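Local coordinates for flagellar brake protein YcgR (Klebsiella pneumoniae, PDB 5KEC), which binds the second messenger c-di-GMP and, as the PilZ-domain transcriptional activator MrkH, probably switches on type 3 fimbriae genes in biofilm formation, at residues B[114-119]-B[139-144]; B[121-126]-B[170-175]; B[148-153]-B[202-207]; B[159-164]-B[183-188]. All coordinates share one frame; numbering follows the deposited sequence.

Contact 1: B[114-119]-B[139-144]; sequences RFRLRH and IKDISD
Arg-116 runs past the Ser-143 side chain to Asp-141 and forms the salt bridge between 114-119 and 139-144. Its CB lies 3.4 Å from Asp-141 OD1, and CG passes 3.8 Å from Ser-143 OG. A bend at chi3 (-49°) then turns NE toward the carboxylate, and NE donates to Asp-141 OD1 at 2.7 Å. The oxygen lies close to the guanidinium plane, but NE stands above the carboxylate plane, the two planes being 58° apart. NH2 stays farther off, 3.7 Å from Asp-141 OD2, so a single bond carries the pair; OD1 also accepts a weak bond from Ala-148 N. Asp-141, Ser-143 and Gly-146 fit the D/NxSxxG motif of PilZ domains and bind c-di-GMP in another structure of this protein, as does Arg-114, which ends the RxxxR motif. Without ligand, Arg-116 may help to hold the Asp-141 carboxylate in place. On the other face of the sheet from Asp-141, Leu-117 and Ile-142 rest on Leu-227 of helix 214-234; they form an antiparallel hydrogen-bonded pair, Leu-117 N to Ile-142 O being 3.0 Å. Ser-143 OG accepts from Gly-145 N and Gly-146 N. His-119 meets the 139-140 backbone obliquely, NE2 3.0 Å from Ile-139 O.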
loop_
_atom_site.group_PDB
_atom_site.type_symbol
_atom_site.label_atom_id
_atom_site.label_comp_id
_atom_site.label_asym_id
_atom_site.label_seq_id
_atom_site.Cartn_x
_atom_site.Cartn_y
_atom_site.Cartn_z
ATOM N N ARG B 114 -2.290 -4.177 2.301
ATOM C CA ARG B 114 -3.280 -4.571 1.307
ATOM C C ARG B 114 -4.689 -4.605 1.896
ATOM O O ARG B 114 -5.675 -4.607 1.160
ATOM C CB ARG B 114 -2.925 -5.934 0.708
ATOM C CG ARG B 114 -1.541 -6.009 0.080
ATOM C CD ARG B 114 -1.217 -7.433 -0.356
ATOM N NE ARG B 114 -1.190 -8.357 0.777
ATOM C CZ ARG B 114 -1.162 -9.682 0.661
ATOM N NH1 ARG B 114 -1.162 -10.244 -0.543
ATOM N NH2 ARG B 114 -1.143 -10.448 1.747
ATOM N N PHE B 115 -4.785 -4.619 3.222
ATOM C CA PHE B 115 -6.078 -4.732 3.890
ATOM C C PHE B 115 -6.770 -3.380 4.051
ATOM O O PHE B 115 -6.119 -2.366 4.315
ATOM C CB PHE B 115 -5.927 -5.407 5.255
ATOM C CG PHE B 115 -5.764 -6.903 5.178
ATOM C CD1 PHE B 115 -6.864 -7.742 5.293
ATOM C CD2 PHE B 115 -4.513 -7.469 4.985
ATOM C CE1 PHE B 115 -6.717 -9.117 5.226
ATOM C CE2 PHE B 115 -4.362 -8.846 4.917
ATOM C CZ PHE B 115 -5.467 -9.667 5.038
ATOM N N ARG B 116 -8.093 -3.380 3.894
ATOM C CA ARG B 116 -8.890 -2.167 4.046
ATOM C C ARG B 116 -10.073 -2.417 4.976
ATOM O O ARG B 116 -10.596 -3.527 5.044
ATOM C CB ARG B 116 -9.358 -1.645 2.679
ATOM C CG ARG B 116 -8.213 -1.199 1.765
ATOM C CD ARG B 116 -8.704 -0.699 0.407
ATOM N NE ARG B 116 -9.649 -1.628 -0.211
ATOM C CZ ARG B 116 -9.302 -2.711 -0.900
ATOM N NH1 ARG B 116 -8.021 -3.013 -1.065
ATOM N NH2 ARG B 116 -10.237 -3.497 -1.421
ATOM N N LEU B 117 -10.490 -1.377 5.690
ATOM C CA LEU B 117 -11.513 -1.512 6.723
ATOM C C LEU B 117 -12.939 -1.267 6.221
ATOM O O LEU B 117 -13.238 -0.222 5.644
ATOM C CB LEU B 117 -11.195 -0.571 7.886
ATOM C CG LEU B 117 -12.128 -0.580 9.095
ATOM C CD1 LEU B 117 -12.259 -1.985 9.668
ATOM C CD2 LEU B 117 -11.605 0.386 10.148
ATOM N N ARG B 118 -13.816 -2.240 6.454
ATOM C CA ARG B 118 -15.235 -2.110 6.134
ATOM C C ARG B 118 -15.904 -1.231 7.186
ATOM O O ARG B 118 -15.441 -1.168 8.321
ATOM C CB ARG B 118 -15.886 -3.495 6.093
ATOM C CG ARG B 118 -17.340 -3.506 5.648
ATOM C CD ARG B 118 -17.845 -4.933 5.454
ATOM N NE ARG B 118 -17.650 -5.758 6.645
ATOM C CZ ARG B 118 -18.570 -5.938 7.590
ATOM N NH1 ARG B 118 -19.756 -5.353 7.486
ATOM N NH2 ARG B 118 -18.303 -6.704 8.638
ATOM N N HIS B 119 -16.984 -0.546 6.818
ATOM C CA HIS B 119 -17.614 0.398 7.744
ATOM C C HIS B 119 -19.105 0.604 7.477
ATOM O O HIS B 119 -19.659 0.058 6.525
ATOM C CB HIS B 119 -16.876 1.740 7.716
ATOM C CG HIS B 119 -16.864 2.394 6.368
ATOM N ND1 HIS B 119 -17.887 3.207 5.930
ATOM C CD2 HIS B 119 -15.964 2.343 5.360
ATOM C CE1 HIS B 119 -17.611 3.637 4.711
ATOM N NE2 HIS B 119 -16.450 3.126 4.340
ATOM N N ILE B 139 -18.035 4.612 -1.058
ATOM C CA ILE B 139 -16.755 4.223 -0.473
ATOM C C ILE B 139 -17.017 3.057 0.478
ATOM O O ILE B 139 -17.524 3.251 1.584
ATOM C CB ILE B 139 -16.102 5.393 0.276
ATOM C CG1 ILE B 139 -15.817 6.534 -0.697
ATOM C CG2 ILE B 139 -14.810 4.943 0.975
ATOM C CD1 ILE B 139 -15.126 7.715 -0.061
ATOM N N LYS B 140 -16.693 1.843 0.036
ATOM C CA LYS B 140 -17.084 0.646 0.778
ATOM C C LYS B 140 -16.113 0.335 1.905
ATOM O O LYS B 140 -16.521 -0.021 3.013
ATOM C CB LYS B 140 -17.211 -0.563 -0.157
ATOM C CG LYS B 140 -18.285 -0.417 -1.213
ATOM C CD LYS B 140 -19.633 -0.092 -0.592
ATOM C CE LYS B 140 -20.194 -1.267 0.200
ATOM N NZ LYS B 140 -21.540 -0.954 0.763
ATOM N N ASP B 141 -14.825 0.446 1.621
ATOM C CA ASP B 141 -13.824 0.299 2.666
ATOM C C ASP B 141 -12.693 1.284 2.445
ATOM O O ASP B 141 -12.621 1.941 1.405
ATOM C CB ASP B 141 -13.306 -1.139 2.759
ATOM C CG ASP B 141 -12.662 -1.612 1.481
ATOM O OD1 ASP B 141 -12.032 -0.783 0.791
ATOM O OD2 ASP B 141 -12.782 -2.818 1.170
ATOM N N ILE B 142 -11.812 1.388 3.425
ATOM C CA ILE B 142 -10.804 2.431 3.398
ATOM C C ILE B 142 -9.622 2.082 4.297
ATOM O O ILE B 142 -9.789 1.507 5.376
ATOM C CB ILE B 142 -11.427 3.789 3.818
ATOM C CG1 ILE B 142 -10.463 4.945 3.568
ATOM C CG2 ILE B 142 -11.877 3.753 5.273
ATOM C CD1 ILE B 142 -11.063 6.295 3.891
ATOM N N SER B 143 -8.424 2.396 3.821
ATOM C CA SER B 143 -7.223 2.313 4.637
ATOM C C SER B 143 -6.581 3.686 4.553
ATOM O O SER B 143 -7.216 4.631 4.087
ATOM C CB SER B 143 -6.277 1.233 4.114
ATOM O OG SER B 143 -5.795 1.555 2.823
ATOM N N ASP B 144 -5.340 3.814 5.003
ATOM C CA ASP B 144 -4.665 5.104 4.919
ATOM C C ASP B 144 -3.972 5.256 3.573
ATOM O O ASP B 144 -3.432 6.315 3.258
ATOM C CB ASP B 144 -3.682 5.295 6.077
ATOM C CG ASP B 144 -2.690 4.166 6.188
ATOM O OD1 ASP B 144 -2.230 3.896 7.319
ATOM O OD2 ASP B 144 -2.369 3.550 5.149
#

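Contact 2: B[121-126]-B[170-175]; sequences HDFYCR and LMLAEY
With CG anti to its carbonyl carbon (chi1 -65°), the Phe-123 ring is brought against Leu-172, crossing its side chain at about a right angle; the leucine's own chi1 of -54° places CD2 over one ring face, 4.0 Å from the centroid. This CH-pi contact is backed on the opposite face by CB of His-121. Ala-173 CB stands at the ring edge, and Phe-123 CZ lies 4.1 Å from Tyr-175 CD2. Farther along, Tyr-124 and Met-171 make an antiparallel hydrogen-bonded pair joining strands 124-128 and 164-171 of the PilZ-domain sheet; Tyr-124 N to Met-171 O is 3.0 Å. On the Tyr-124 side of that sheet, Met-171 SD packs against Arg-126 CD at 3.7 Å, the two side chains crossing at about a right angle. Tyr-175 is tied by its hydroxyl to Asp-226 of helix 214-234. His-121 ND1 gives Glu-174 OE2 a weak bond of 3.0 Å, bent to 125°, although imidazole and carboxylate are nearly coplanar. Cohesion here thus comes chiefly from aromatic and aliphatic packing plus backbone pairing, while the His-Glu link probably adds little.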
loop_
_atom_site.group_PDB
_atom_site.type_symbol
_atom_site.label_atom_id
_atom_site.label_comp_id
_atom_site.label_asym_id
_atom_site.label_seq_id
_atom_site.Cartn_x
_atom_site.Cartn_y
_atom_site.Cartn_z
ATOM N N HIS B 121 -20.471 3.953 7.804
ATOM C CA HIS B 121 -20.626 5.367 7.470
ATOM C C HIS B 121 -21.117 5.637 6.042
ATOM O O HIS B 121 -20.928 4.825 5.137
ATOM C CB HIS B 121 -19.318 6.120 7.728
ATOM C CG HIS B 121 -19.039 6.365 9.179
ATOM N ND1 HIS B 121 -19.434 7.514 9.829
ATOM C CD2 HIS B 121 -18.403 5.609 10.106
ATOM C CE1 HIS B 121 -19.054 7.456 11.094
ATOM N NE2 HIS B 121 -18.424 6.311 11.287
ATOM N N ASP B 122 -21.751 6.794 5.868
ATOM C CA ASP B 122 -22.270 7.241 4.578
ATOM C C ASP B 122 -21.187 7.984 3.797
ATOM O O ASP B 122 -21.268 9.194 3.625
ATOM C CB ASP B 122 -23.451 8.190 4.805
ATOM C CG ASP B 122 -24.752 7.664 4.230
ATOM O OD1 ASP B 122 -24.803 6.483 3.823
ATOM O OD2 ASP B 122 -25.732 8.437 4.197
ATOM N N PHE B 123 -20.173 7.263 3.337
ATOM C CA PHE B 123 -19.063 7.886 2.629
ATOM C C PHE B 123 -19.225 7.664 1.135
ATOM O O PHE B 123 -19.571 6.568 0.704
ATOM C CB PHE B 123 -17.727 7.299 3.092
ATOM C CG PHE B 123 -17.391 7.584 4.537
ATOM C CD1 PHE B 123 -18.062 8.565 5.249
ATOM C CD2 PHE B 123 -16.391 6.865 5.176
ATOM C CE1 PHE B 123 -17.737 8.831 6.573
ATOM C CE2 PHE B 123 -16.062 7.119 6.500
ATOM C CZ PHE B 123 -16.734 8.106 7.201
ATOM N N TYR B 124 -18.971 8.704 0.346
ATOM C CA TYR B 124 -19.098 8.608 -1.106
ATOM C C TYR B 124 -17.900 9.279 -1.766
ATOM O O TYR B 124 -17.151 10.013 -1.114
ATOM C CB TYR B 124 -20.399 9.273 -1.586
ATOM C CG TYR B 124 -21.669 8.605 -1.104
ATOM C CD1 TYR B 124 -22.284 7.612 -1.855
ATOM C CD2 TYR B 124 -22.258 8.971 0.106
ATOM C CE1 TYR B 124 -23.448 6.995 -1.416
ATOM C CE2 TYR B 124 -23.420 8.361 0.555
ATOM C CZ TYR B 124 -24.011 7.373 -0.210
ATOM O OH TYR B 124 -25.169 6.764 0.225
ATOM N N CYS B 125 -17.710 9.010 -3.053
ATOM C CA CYS B 125 -16.699 9.707 -3.839
ATOM C C CYS B 125 -17.341 10.244 -5.109
ATOM O O CYS B 125 -17.931 9.485 -5.887
ATOM C CB CYS B 125 -15.549 8.775 -4.201
ATOM S SG CYS B 125 -14.336 9.517 -5.316
ATOM N N ARG B 126 -17.233 11.552 -5.320
ATOM C CA ARG B 126 -17.852 12.164 -6.484
ATOM C C ARG B 126 -16.796 12.911 -7.274
ATOM O O ARG B 126 -15.710 13.179 -6.768
ATOM C CB ARG B 126 -18.968 13.128 -6.068
ATOM C CG ARG B 126 -18.464 14.515 -5.702
ATOM C CD ARG B 126 -19.586 15.390 -5.167
ATOM N NE ARG B 126 -19.083 16.398 -4.237
ATOM C CZ ARG B 126 -18.863 17.668 -4.556
ATOM N NH1 ARG B 126 -19.109 18.095 -5.787
ATOM N NH2 ARG B 126 -18.399 18.513 -3.642
ATOM N N LEU B 170 -13.688 13.011 -1.792
ATOM C CA LEU B 170 -14.193 12.099 -0.773
ATOM C C LEU B 170 -15.214 12.811 0.105
ATOM O O LEU B 170 -14.870 13.711 0.863
ATOM C CB LEU B 170 -13.037 11.577 0.078
ATOM C CG LEU B 170 -11.844 11.058 -0.722
ATOM C CD1 LEU B 170 -10.740 10.606 0.210
ATOM C CD2 LEU B 170 -12.270 9.932 -1.672
ATOM N N MET B 171 -16.477 12.432 -0.030
ATOM C CA MET B 171 -17.527 12.945 0.838
ATOM C C MET B 171 -17.578 12.074 2.092
ATOM O O MET B 171 -18.058 10.938 2.049
ATOM C CB MET B 171 -18.868 12.903 0.116
ATOM C CG MET B 171 -18.887 13.703 -1.187
ATOM S SD MET B 171 -20.317 13.333 -2.229
ATOM C CE MET B 171 -21.680 13.797 -1.164
ATOM N N LEU B 172 -17.083 12.597 3.209
ATOM C CA LEU B 172 -16.932 11.772 4.406
ATOM C C LEU B 172 -17.840 12.207 5.553
ATOM O O LEU B 172 -17.436 12.206 6.715
ATOM C CB LEU B 172 -15.467 11.740 4.848
ATOM C CG LEU B 172 -14.485 11.302 3.751
ATOM C CD1 LEU B 172 -13.036 11.635 4.112
ATOM C CD2 LEU B 172 -14.648 9.812 3.447
ATOM N N ALA B 173 -19.073 12.564 5.218
ATOM C CA ALA B 173 -20.076 12.898 6.225
ATOM C C ALA B 173 -19.518 13.854 7.275
ATOM O O ALA B 173 -19.073 14.964 6.950
ATOM C CB ALA B 173 -20.612 11.625 6.887
ATOM N N GLU B 174 -19.528 13.415 8.531
ATOM C CA GLU B 174 -19.152 14.282 9.650
ATOM C C GLU B 174 -17.726 14.816 9.544
ATOM O O GLU B 174 -17.381 15.802 10.193
ATOM C CB GLU B 174 -19.317 13.551 10.989
ATOM C CG GLU B 174 -20.383 12.469 11.002
ATOM C CD GLU B 174 -19.791 11.071 11.017
ATOM O OE1 GLU B 174 -19.453 10.573 12.115
ATOM O OE2 GLU B 174 -19.665 10.468 9.930
ATOM N N TYR B 175 -16.892 14.160 8.740
ATOM C CA TYR B 175 -15.481 14.526 8.660
ATOM C C TYR B 175 -15.197 15.554 7.580
ATOM O O TYR B 175 -14.060 15.996 7.429
ATOM C CB TYR B 175 -14.611 13.289 8.453
ATOM C CG TYR B 175 -14.743 12.280 9.570
ATOM C CD1 TYR B 175 -13.912 12.337 10.679
ATOM C CD2 TYR B 175 -15.706 11.272 9.519
ATOM C CE1 TYR B 175 -14.026 11.417 11.708
ATOM C CE2 TYR B 175 -15.833 10.347 10.547
ATOM C CZ TYR B 175 -14.987 10.426 11.637
ATOM O OH TYR B 175 -15.095 9.514 12.661
#

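Contact 3: B[148-153]-B[202-207]; sequences ALMTKT and YYQISC
Leu-149 and Ile-205 face each other as a hydrogen-bonded pair in the antiparallel ladder between strands 146-151 and 199-210 of the PilZ-domain sheet. Both bonds are short and nearly straight, Leu-149 N to Ile-205 O being 2.8 Å at 175°. Thr-151 and Tyr-203 repeat the pattern two residues on. On the Leu-149 face, CD1 of that leucine meets Cys-207 SG at 3.8 Å, and Phe-137 of strand 134-142 packs on both Leu-149 and Ile-205. The other face holds Ala-148, Met-150 and Gln-204: Ala-148 CB touches Gln-204 CG at 3.9 Å, while Met-150 SD packs 3.7 Å from Tyr-202 CB and meets the ring obliquely, 4.9 Å from its centroid, a Met-aromatic contact; a bend at chi3 (-66°) turns Met-150 CE toward the glutamine. The ladder pairs the c-di-GMP-binding residues Gln-204 and Ser-206 with Met-150 and Ala-148, which probably helps to place them. Farther out, Glu-200 forms a salt bridge with Lys-152 NZ and probably helps to position it. The lysine runs alongside Tyr-202, pointing the same way, and folds at chi3 and chi4 until NZ sits over one face of the phenol ring, 4.0 Å from its centroid and 23° off the normal.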
loop_
_atom_site.group_PDB
_atom_site.type_symbol
_atom_site.label_atom_id
_atom_site.label_comp_id
_atom_site.label_asym_id
_atom_site.label_seq_id
_atom_site.Cartn_x
_atom_site.Cartn_y
_atom_site.Cartn_z
ATOM N N ALA B 148 -11.883 1.149 -1.500
ATOM C CA ALA B 148 -12.661 0.467 -2.520
ATOM C C ALA B 148 -13.913 1.279 -2.792
ATOM O O ALA B 148 -14.641 1.644 -1.865
ATOM C CB ALA B 148 -13.034 -0.946 -2.068
ATOM N N LEU B 149 -14.152 1.570 -4.065
ATOM C CA LEU B 149 -15.321 2.329 -4.478
ATOM C C LEU B 149 -16.255 1.373 -5.175
ATOM O O LEU B 149 -15.805 0.441 -5.845
ATOM C CB LEU B 149 -14.916 3.456 -5.427
ATOM C CG LEU B 149 -13.776 4.339 -4.923
ATOM C CD1 LEU B 149 -13.265 5.262 -6.022
ATOM C CD2 LEU B 149 -14.214 5.140 -3.697
ATOM N N MET B 150 -17.554 1.590 -5.020
ATOM C CA MET B 150 -18.528 0.689 -5.602
ATOM C C MET B 150 -19.620 1.433 -6.353
ATOM O O MET B 150 -20.076 2.497 -5.930
ATOM C CB MET B 150 -19.133 -0.197 -4.511
ATOM C CG MET B 150 -20.183 -1.173 -4.998
ATOM S SD MET B 150 -20.462 -2.498 -3.797
ATOM C CE MET B 150 -18.868 -3.320 -3.856
ATOM N N THR B 151 -20.028 0.867 -7.482
ATOM C CA THR B 151 -21.125 1.414 -8.260
ATOM C C THR B 151 -21.720 0.322 -9.135
ATOM O O THR B 151 -21.045 -0.650 -9.473
ATOM C CB THR B 151 -20.659 2.582 -9.152
ATOM O OG1 THR B 151 -21.774 3.077 -9.896
ATOM C CG2 THR B 151 -19.585 2.118 -10.126
ATOM N N LYS B 152 -22.981 0.481 -9.510
ATOM C CA LYS B 152 -23.612 -0.474 -10.413
ATOM C C LYS B 152 -23.486 -0.014 -11.860
ATOM O O LYS B 152 -23.743 -0.783 -12.791
ATOM C CB LYS B 152 -25.076 -0.698 -10.020
ATOM C CG LYS B 152 -25.233 -1.213 -8.593
ATOM C CD LYS B 152 -26.688 -1.237 -8.139
ATOM C CE LYS B 152 -27.481 -2.295 -8.876
ATOM N NZ LYS B 152 -26.848 -3.635 -8.750
ATOM N N THR B 153 -23.071 1.235 -12.045
ATOM C CA THR B 153 -22.969 1.818 -13.382
ATOM C C THR B 153 -21.624 2.500 -13.617
ATOM O O THR B 153 -21.556 3.718 -13.772
ATOM C CB THR B 153 -24.089 2.842 -13.633
ATOM O OG1 THR B 153 -24.111 3.799 -12.566
ATOM C CG2 THR B 153 -25.442 2.152 -13.708
ATOM N N TYR B 202 -22.342 -5.652 -8.650
ATOM C CA TYR B 202 -21.732 -4.422 -8.173
ATOM C C TYR B 202 -20.291 -4.382 -8.631
ATOM O O TYR B 202 -19.583 -5.387 -8.556
ATOM C CB TYR B 202 -21.798 -4.352 -6.649
ATOM C CG TYR B 202 -23.198 -4.510 -6.113
ATOM C CD1 TYR B 202 -23.994 -3.401 -5.862
ATOM C CD2 TYR B 202 -23.736 -5.771 -5.877
ATOM C CE1 TYR B 202 -25.281 -3.539 -5.382
ATOM C CE2 TYR B 202 -25.018 -5.921 -5.395
ATOM C CZ TYR B 202 -25.788 -4.802 -5.147
ATOM O OH TYR B 202 -27.069 -4.947 -4.666
ATOM N N TYR B 203 -19.855 -3.225 -9.112
ATOM C CA TYR B 203 -18.470 -3.070 -9.517
ATOM C C TYR B 203 -17.655 -2.461 -8.384
ATOM O O TYR B 203 -18.013 -1.412 -7.840
ATOM C CB TYR B 203 -18.369 -2.212 -10.779
ATOM C CG TYR B 203 -19.001 -2.852 -11.986
ATOM C CD1 TYR B 203 -18.231 -3.549 -12.903
ATOM C CD2 TYR B 203 -20.370 -2.778 -12.201
ATOM C CE1 TYR B 203 -18.805 -4.147 -14.009
ATOM C CE2 TYR B 203 -20.953 -3.373 -13.307
ATOM C CZ TYR B 203 -20.163 -4.057 -14.203
ATOM O OH TYR B 203 -20.734 -4.653 -15.305
ATOM N N GLN B 204 -16.572 -3.136 -8.019
ATOM C CA GLN B 204 -15.682 -2.649 -6.981
ATOM C C GLN B 204 -14.377 -2.183 -7.605
ATOM O O GLN B 204 -13.655 -2.968 -8.219
ATOM C CB GLN B 204 -15.415 -3.730 -5.935
ATOM C CG GLN B 204 -14.400 -3.318 -4.876
ATOM C CD GLN B 204 -14.233 -4.353 -3.786
ATOM O OE1 GLN B 204 -15.076 -4.475 -2.903
ATOM N NE2 GLN B 204 -13.138 -5.110 -3.844
ATOM N N ILE B 205 -14.094 -0.891 -7.467
ATOM C CA ILE B 205 -12.862 -0.322 -7.982
ATOM C C ILE B 205 -11.936 -0.005 -6.824
ATOM O O ILE B 205 -12.259 0.817 -5.966
ATOM C CB ILE B 205 -13.122 0.944 -8.818
ATOM C CG1 ILE B 205 -14.045 0.620 -9.995
ATOM C CG2 ILE B 205 -11.813 1.523 -9.320
ATOM C CD1 ILE B 205 -15.487 0.991 -9.765
ATOM N N SER B 206 -10.795 -0.688 -6.788
ATOM C CA SER B 206 -9.825 -0.490 -5.725
ATOM C C SER B 206 -8.870 0.594 -6.156
ATOM O O SER B 206 -8.329 0.553 -7.261
ATOM C CB SER B 206 -9.067 -1.785 -5.420
ATOM O OG SER B 206 -9.944 -2.746 -4.860
ATOM N N CYS B 207 -8.673 1.574 -5.286
ATOM C CA CYS B 207 -7.886 2.743 -5.644
ATOM C C CYS B 207 -6.778 3.016 -4.649
ATOM O O CYS B 207 -6.852 2.624 -3.485
ATOM C CB CYS B 207 -8.795 3.965 -5.765
ATOM S SG CYS B 207 -9.973 3.845 -7.139
#

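Contact 4: B[159-164]-B[183-188]; sequences LSHNAL and VVKNVI
Asn-162 and Lys-185 cross one another obliquely, and Lys-185 NZ donates to Asn-162 OD1 at 2.8 Å, lying in the plane of the amide carbonyl. The lysine gets there by bending at chi2 (-57°), after which its chain runs straight toward the loop. Asn-162 also lies side by side with Val-183, both pointing the same way, its OD1 3.5 Å from Val-183 CG1. The His-161 ring presents its edge to the strand instead; ND1 gives a bond of 3.0 Å to Lys-185 O, which lies almost in the imidazole plane. His-161 and Asn-162 are the central residues of a type II beta turn from Ser-160 to Ala-163, leading into strand 164-171 of the PilZ-domain sheet, and the turn docks on strand 177-193 where Lys-185 and Asn-186, both facing Ser-206, form a classic beta bulge. Asn-186 binds c-di-GMP in another structure of this protein. Two backbone bonds fasten the turn, Asn-162 N to Val-184 O at 2.7 Å and Val-184 N to Ala-163 O at 2.8 Å. The apolar side chains meet at a slant: Leu-164 crosses Val-183 with CD1 just 3.4 Å from CG2, tighter than usual for two methyls, whereas Leu-159 reaches Val-184 more loosely, CD2 to CG2 being 4.2 Å. Ile-205 of strand 199-210 packs against both Val-184 and Val-187.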
loop_
_atom_site.group_PDB
_atom_site.type_symbol
_atom_site.label_atom_id
_atom_site.label_comp_id
_atom_site.label_asym_id
_atom_site.label_seq_id
_atom_site.Cartn_x
_atom_site.Cartn_y
_atom_site.Cartn_z
ATOM N N LEU B 159 -11.606 3.624 -16.062
ATOM C CA LEU B 159 -11.246 2.856 -14.884
ATOM C C LEU B 159 -10.272 1.732 -15.209
ATOM O O LEU B 159 -10.270 0.694 -14.551
ATOM C CB LEU B 159 -12.507 2.280 -14.241
ATOM C CG LEU B 159 -13.584 3.310 -13.901
ATOM C CD1 LEU B 159 -14.837 2.636 -13.365
ATOM C CD2 LEU B 159 -13.047 4.321 -12.900
ATOM N N SER B 160 -9.442 1.935 -16.224
ATOM C CA SER B 160 -8.442 0.933 -16.574
ATOM C C SER B 160 -7.309 0.951 -15.555
ATOM O O SER B 160 -7.148 1.919 -14.816
ATOM C CB SER B 160 -7.899 1.178 -17.982
ATOM O OG SER B 160 -7.053 2.313 -18.022
ATOM N N HIS B 161 -6.519 -0.114 -15.520
ATOM C CA HIS B 161 -5.435 -0.207 -14.553
ATOM C C HIS B 161 -4.509 1.011 -14.617
ATOM O O HIS B 161 -4.110 1.451 -15.695
ATOM C CB HIS B 161 -4.646 -1.500 -14.750
ATOM C CG HIS B 161 -3.472 -1.632 -13.833
ATOM N ND1 HIS B 161 -3.594 -2.053 -12.525
ATOM C CD2 HIS B 161 -2.157 -1.384 -14.026
ATOM C CE1 HIS B 161 -2.402 -2.065 -11.957
ATOM N NE2 HIS B 161 -1.511 -1.662 -12.846
ATOM N N ASN B 162 -4.185 1.549 -13.444
ATOM C CA ASN B 162 -3.361 2.750 -13.321
ATOM C C ASN B 162 -4.004 4.007 -13.893
ATOM O O ASN B 162 -3.371 5.062 -13.945
ATOM C CB ASN B 162 -1.972 2.542 -13.927
ATOM C CG ASN B 162 -0.998 1.933 -12.942
ATOM O OD1 ASN B 162 -1.207 2.111 -11.723
ATOM N ND2 ASN B 162 -0.028 1.282 -13.381
ATOM N N ALA B 163 -5.255 3.905 -14.324
ATOM C CA ALA B 163 -5.969 5.098 -14.746
ATOM C C ALA B 163 -6.025 6.049 -13.558
ATOM O O ALA B 163 -6.020 5.624 -12.398
ATOM C CB ALA B 163 -7.368 4.761 -15.232
ATOM N N LEU B 164 -6.066 7.338 -13.852
ATOM C CA LEU B 164 -6.068 8.347 -12.817
ATOM C C LEU B 164 -7.422 9.036 -12.752
ATOM O O LEU B 164 -7.960 9.471 -13.771
ATOM C CB LEU B 164 -4.977 9.373 -13.106
ATOM C CG LEU B 164 -4.514 10.244 -11.943
ATOM C CD1 LEU B 164 -3.785 9.395 -10.916
ATOM C CD2 LEU B 164 -3.617 11.358 -12.449
ATOM N N VAL B 183 -5.634 6.616 -8.036
ATOM C CA VAL B 183 -5.070 5.753 -9.063
ATOM C C VAL B 183 -5.810 4.426 -9.027
ATOM O O VAL B 183 -5.763 3.707 -8.031
ATOM C CB VAL B 183 -3.571 5.506 -8.831
ATOM C CG1 VAL B 183 -3.034 4.489 -9.831
ATOM C CG2 VAL B 183 -2.793 6.822 -8.914
ATOM N N VAL B 184 -6.515 4.119 -10.107
ATOM C CA VAL B 184 -7.267 2.880 -10.206
ATOM C C VAL B 184 -6.303 1.699 -10.243
ATOM O O VAL B 184 -5.380 1.674 -11.051
ATOM C CB VAL B 184 -8.157 2.881 -11.463
ATOM C CG1 VAL B 184 -8.880 1.540 -11.618
ATOM C CG2 VAL B 184 -9.151 4.031 -11.397
ATOM N N LYS B 185 -6.508 0.733 -9.355
ATOM C CA LYS B 185 -5.613 -0.420 -9.260
ATOM C C LYS B 185 -6.261 -1.714 -9.727
ATOM O O LYS B 185 -5.615 -2.543 -10.366
ATOM C CB LYS B 185 -5.104 -0.603 -7.827
ATOM C CG LYS B 185 -4.017 0.375 -7.430
ATOM C CD LYS B 185 -2.856 0.274 -8.393
ATOM C CE LYS B 185 -1.802 1.328 -8.127
ATOM N NZ LYS B 185 -0.710 1.245 -9.141
ATOM N N ASN B 186 -7.537 -1.889 -9.401
ATOM C CA ASN B 186 -8.214 -3.148 -9.675
ATOM C C ASN B 186 -9.725 -2.987 -9.760
ATOM O O ASN B 186 -10.332 -2.314 -8.934
ATOM C CB ASN B 186 -7.860 -4.171 -8.593
ATOM C CG ASN B 186 -7.671 -5.564 -9.150
ATOM O OD1 ASN B 186 -6.605 -5.897 -9.672
ATOM N ND2 ASN B 186 -8.701 -6.394 -9.033
ATOM N N VAL B 187 -10.331 -3.603 -10.766
ATOM C CA VAL B 187 -11.780 -3.593 -10.877
ATOM C C VAL B 187 -12.306 -5.025 -10.927
ATOM O O VAL B 187 -11.869 -5.826 -11.759
ATOM C CB VAL B 187 -12.252 -2.824 -12.133
ATOM C CG1 VAL B 187 -13.774 -2.774 -12.185
ATOM C CG2 VAL B 187 -11.665 -1.410 -12.155
ATOM N N ILE B 188 -13.229 -5.347 -10.024
ATOM C CA ILE B 188 -13.925 -6.629 -10.062
ATOM C C ILE B 188 -15.435 -6.435 -10.048
ATOM O O ILE B 188 -15.934 -5.380 -9.650
ATOM C CB ILE B 188 -13.528 -7.563 -8.894
ATOM C CG1 ILE B 188 -14.002 -7.003 -7.550
ATOM C CG2 ILE B 188 -12.030 -7.824 -8.888
ATOM C CD1 ILE B 188 -13.608 -7.866 -6.349
#

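Overall arrangement
All four contacts reach one curled antiparallel sheet. Contact 1 adjoins contact 2 through strand 134-142, where Ile-139 N lies 3.0 Å from Phe-123 O, and contact 3 through the same strand, with Lys-140 N 2.8 Å from Ala-148 O. Contact 4 is nested in the chain loop that contact 3 closes; their centres are about 10 Å apart, and Ser-206 N sits 2.7 Å from Asn-186 O. Contacts 1, 3 and 4 each contribute residues that bind c-di-GMP in another structure of the protein: Arg-114, Asp-141 and Ser-143, then Gln-204, Ser-206 and Cys-207, then Asn-186. Contact 2, its centre about 21 Å from that of contact 4, contributes none.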